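Local coordinates for nitrite oxidoreductase subunit B (Kuenenia stuttgartiensis, PDB 7B04), which probably carries electrons through its iron-sulfur clusters, between the catalytic subunit and a heme b, as nitrite is oxidised to nitrate in anammox bacteria, at residues Val352-Val363 / Met375-Glu385. Residues are numbered along the deposited sequence; the frame is centred on the assembly and turned at random.
Sequences VYEYKIEEGPKV and MYNDTVIGFGE
F383 and Y353 meet where 354-358 pairs antiparallel with 379-383 in a sheet that 389-394 extends on the far side of 371-383. The carbonyl of F383 receives the backbone N of Y353 (N to O 2.7 Å) and, weakly, that of E354, so two residues face one in a classic beta bulge. F383 N returns a bond to E354 O at 2.8 Å. With its CG anti to the carbonyl carbon (chi1 -54°), F383 lays its ring along 354-358, and CG of K356 comes in the ring plane against the edge at CE2, 3.3 Å away. On the face of the sheet that carries F383 and K356, CD1 of I381 rests against CG and the carboxylate carbon of E358, with CD at 3.7 Å. Y353 runs beside E385, whose CG sits over one ring face, 4.1 Å from the centroid and nearer the rim, in a CH-pi contact. P253 also touches this ring. Replacing Y353 by an alanine would probably leave the E385 methylenes without their aromatic platform and open a gap between E385 and P253. Beyond E358 the register slips by one, and G360 N reaches the anti lone pair of D378 OD1 (3.2 Å). R336 forms salt bridges with both D378 and E359, probably offsetting the like charges of the two carboxylates. A second ladder then starts the 362-368/371-383 hairpin, with N377 N bonded to P361 O and V363 N to M375 O. Nine of the ten hydrogen bonds join main-chain atoms, so the pairing rests mostly on the backbone, while the D378 carboxylate, also held by R336, spans the slip in register.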
# COMPACT_ATOMS: atom_id res chain seq x y z
N VAL A 352 9.20 22.57 14.59
CA VAL A 352 8.64 23.83 15.07
C VAL A 352 8.64 23.79 16.59
O VAL A 352 8.08 22.86 17.19
CB VAL A 352 7.22 24.06 14.53
CG1 VAL A 352 6.57 25.20 15.27
CG2 VAL A 352 7.26 24.33 13.03
N TYR A 353 9.25 24.79 17.21
CA TYR A 353 9.36 24.85 18.67
C TYR A 353 8.28 25.68 19.33
O TYR A 353 7.98 25.45 20.51
CB TYR A 353 10.74 25.40 19.07
CG TYR A 353 11.87 24.48 18.69
CD1 TYR A 353 12.41 23.60 19.62
CD2 TYR A 353 12.40 24.48 17.41
CE1 TYR A 353 13.45 22.76 19.28
CE2 TYR A 353 13.43 23.64 17.06
CZ TYR A 353 13.95 22.78 18.00
OH TYR A 353 14.99 21.94 17.67
N GLU A 354 7.69 26.64 18.62
CA GLU A 354 6.62 27.46 19.17
C GLU A 354 5.58 27.73 18.10
O GLU A 354 5.90 27.82 16.91
CB GLU A 354 7.19 28.78 19.72
CG GLU A 354 6.35 29.46 20.77
CD GLU A 354 7.19 30.26 21.74
OE1 GLU A 354 8.44 30.16 21.69
OE2 GLU A 354 6.62 31.00 22.57
N TYR A 355 4.33 27.88 18.53
CA TYR A 355 3.23 28.22 17.63
C TYR A 355 2.48 29.44 18.14
O TYR A 355 2.48 29.73 19.34
CB TYR A 355 2.24 27.05 17.48
CG TYR A 355 1.26 26.95 18.63
CD1 TYR A 355 1.60 26.29 19.80
CD2 TYR A 355 -0.01 27.51 18.54
CE1 TYR A 355 0.70 26.20 20.86
CE2 TYR A 355 -0.91 27.43 19.59
CZ TYR A 355 -0.54 26.77 20.75
OH TYR A 355 -1.43 26.69 21.80
N LYS A 356 1.84 30.15 17.21
CA LYS A 356 0.90 31.21 17.57
C LYS A 356 0.02 31.49 16.35
O LYS A 356 0.43 31.28 15.21
CB LYS A 356 1.58 32.47 18.12
CG LYS A 356 2.49 33.23 17.22
CD LYS A 356 2.72 34.60 17.81
CE LYS A 356 1.58 35.52 17.44
NZ LYS A 356 1.46 35.60 15.96
N ILE A 357 -1.19 31.97 16.62
CA ILE A 357 -2.29 32.00 15.66
C ILE A 357 -2.70 33.43 15.35
O ILE A 357 -2.84 34.26 16.26
CB ILE A 357 -3.49 31.20 16.20
CG1 ILE A 357 -3.12 29.73 16.37
CG2 ILE A 357 -4.71 31.38 15.31
CD1 ILE A 357 -4.00 29.00 17.36
N GLU A 358 -2.89 33.73 14.06
CA GLU A 358 -3.49 34.97 13.61
C GLU A 358 -4.93 34.69 13.22
O GLU A 358 -5.19 33.80 12.40
CB GLU A 358 -2.73 35.55 12.41
CG GLU A 358 -1.34 36.08 12.73
CD GLU A 358 -0.67 36.69 11.51
OE1 GLU A 358 -1.25 36.61 10.41
OE2 GLU A 358 0.44 37.25 11.67
N GLU A 359 -5.86 35.43 13.81
CA GLU A 359 -7.27 35.07 13.72
C GLU A 359 -7.90 35.50 12.40
O GLU A 359 -7.54 36.53 11.81
CB GLU A 359 -8.04 35.66 14.90
CG GLU A 359 -7.96 34.75 16.12
CD GLU A 359 -8.71 35.28 17.32
OE1 GLU A 359 -8.50 36.45 17.69
OE2 GLU A 359 -9.51 34.51 17.90
N GLY A 360 -8.87 34.70 11.95
CA GLY A 360 -9.56 34.90 10.70
C GLY A 360 -11.06 34.83 10.87
O GLY A 360 -11.58 34.58 11.96
N PRO A 361 -11.80 35.05 9.78
CA PRO A 361 -13.27 35.06 9.87
C PRO A 361 -13.84 33.67 10.12
O PRO A 361 -13.24 32.64 9.80
CB PRO A 361 -13.70 35.60 8.51
CG PRO A 361 -12.61 35.16 7.59
CD PRO A 361 -11.33 35.22 8.39
N LYS A 362 -15.04 33.66 10.70
CA LYS A 362 -15.78 32.43 10.92
C LYS A 362 -16.32 31.89 9.60
O LYS A 362 -16.85 32.65 8.78
CB LYS A 362 -16.90 32.67 11.93
CG LYS A 362 -18.18 31.89 11.69
CD LYS A 362 -19.05 31.88 12.94
CE LYS A 362 -19.22 33.29 13.50
NZ LYS A 362 -20.49 33.44 14.27
N VAL A 363 -16.19 30.58 9.39
CA VAL A 363 -16.53 29.96 8.12
C VAL A 363 -17.74 29.03 8.24
O VAL A 363 -18.57 28.97 7.33
CB VAL A 363 -15.31 29.20 7.55
CG1 VAL A 363 -15.70 28.39 6.31
CG2 VAL A 363 -14.19 30.18 7.22
N MET A 375 -16.17 27.11 13.65
CA MET A 375 -14.89 27.00 12.96
C MET A 375 -14.56 28.32 12.27
O MET A 375 -15.41 28.89 11.58
CB MET A 375 -14.91 25.86 11.93
CG MET A 375 -13.62 25.72 11.13
SD MET A 375 -13.71 24.36 9.96
CE MET A 375 -14.93 24.98 8.80
N TYR A 376 -13.33 28.78 12.47
CA TYR A 376 -12.83 30.03 11.92
C TYR A 376 -11.65 29.71 11.01
O TYR A 376 -10.97 28.70 11.20
CB TYR A 376 -12.39 30.99 13.04
CG TYR A 376 -13.41 31.18 14.15
CD1 TYR A 376 -14.16 32.34 14.24
CD2 TYR A 376 -13.62 30.19 15.10
CE1 TYR A 376 -15.10 32.51 15.25
CE2 TYR A 376 -14.55 30.35 16.10
CZ TYR A 376 -15.29 31.50 16.18
OH TYR A 376 -16.22 31.67 17.18
N ASN A 377 -11.43 30.54 9.99
CA ASN A 377 -10.31 30.31 9.08
C ASN A 377 -9.05 31.01 9.62
O ASN A 377 -8.55 31.99 9.07
CB ASN A 377 -10.64 30.78 7.67
CG ASN A 377 -9.49 30.52 6.70
OD1 ASN A 377 -9.45 29.50 6.02
ND2 ASN A 377 -8.55 31.44 6.64
N ASP A 378 -8.55 30.47 10.73
CA ASP A 378 -7.38 31.08 11.33
C ASP A 378 -6.12 30.65 10.60
O ASP A 378 -6.09 29.63 9.90
CB ASP A 378 -7.22 30.72 12.80
CG ASP A 378 -8.52 30.85 13.58
OD1 ASP A 378 -9.25 31.84 13.40
OD2 ASP A 378 -8.78 29.96 14.41
N THR A 379 -5.09 31.46 10.74
CA THR A 379 -3.77 31.19 10.17
C THR A 379 -2.85 30.78 11.32
O THR A 379 -2.55 31.60 12.20
CB THR A 379 -3.24 32.42 9.45
OG1 THR A 379 -4.04 32.69 8.29
CG2 THR A 379 -1.80 32.21 9.05
N VAL A 380 -2.44 29.52 11.33
CA VAL A 380 -1.53 29.01 12.35
C VAL A 380 -0.10 29.17 11.85
O VAL A 380 0.18 28.98 10.67
CB VAL A 380 -1.86 27.54 12.70
CG1 VAL A 380 -1.66 26.63 11.50
CG2 VAL A 380 -1.01 27.08 13.88
N ILE A 381 0.79 29.55 12.76
CA ILE A 381 2.17 29.88 12.42
C ILE A 381 3.10 29.12 13.35
O ILE A 381 2.88 29.07 14.57
CB ILE A 381 2.43 31.40 12.51
CG1 ILE A 381 1.48 32.17 11.60
CG2 ILE A 381 3.87 31.72 12.16
CD1 ILE A 381 1.41 33.65 11.91
N GLY A 382 4.15 28.54 12.79
CA GLY A 382 5.15 27.81 13.56
C GLY A 382 6.51 28.47 13.46
O GLY A 382 6.87 28.99 12.41
N PHE A 383 7.25 28.44 14.56
CA PHE A 383 8.55 29.08 14.64
C PHE A 383 9.63 28.07 15.01
O PHE A 383 9.36 27.04 15.64
CB PHE A 383 8.55 30.23 15.66
CG PHE A 383 7.47 31.24 15.41
CD1 PHE A 383 7.66 32.27 14.52
CD2 PHE A 383 6.26 31.14 16.07
CE1 PHE A 383 6.66 33.20 14.29
CE2 PHE A 383 5.26 32.06 15.85
CZ PHE A 383 5.46 33.09 14.96
N GLY A 384 10.86 28.39 14.63
CA GLY A 384 12.00 27.52 14.84
C GLY A 384 12.66 27.72 16.19
O GLY A 384 12.09 28.29 17.12
N GLU A 385 13.90 27.24 16.28
CA GLU A 385 14.64 27.29 17.53
C GLU A 385 15.02 28.72 17.92
O GLU A 385 15.15 29.02 19.11
CB GLU A 385 15.90 26.43 17.41
CG GLU A 385 16.39 25.78 18.69
CD GLU A 385 17.87 25.46 18.62
OE1 GLU A 385 18.64 26.32 18.13
OE2 GLU A 385 18.27 24.36 19.05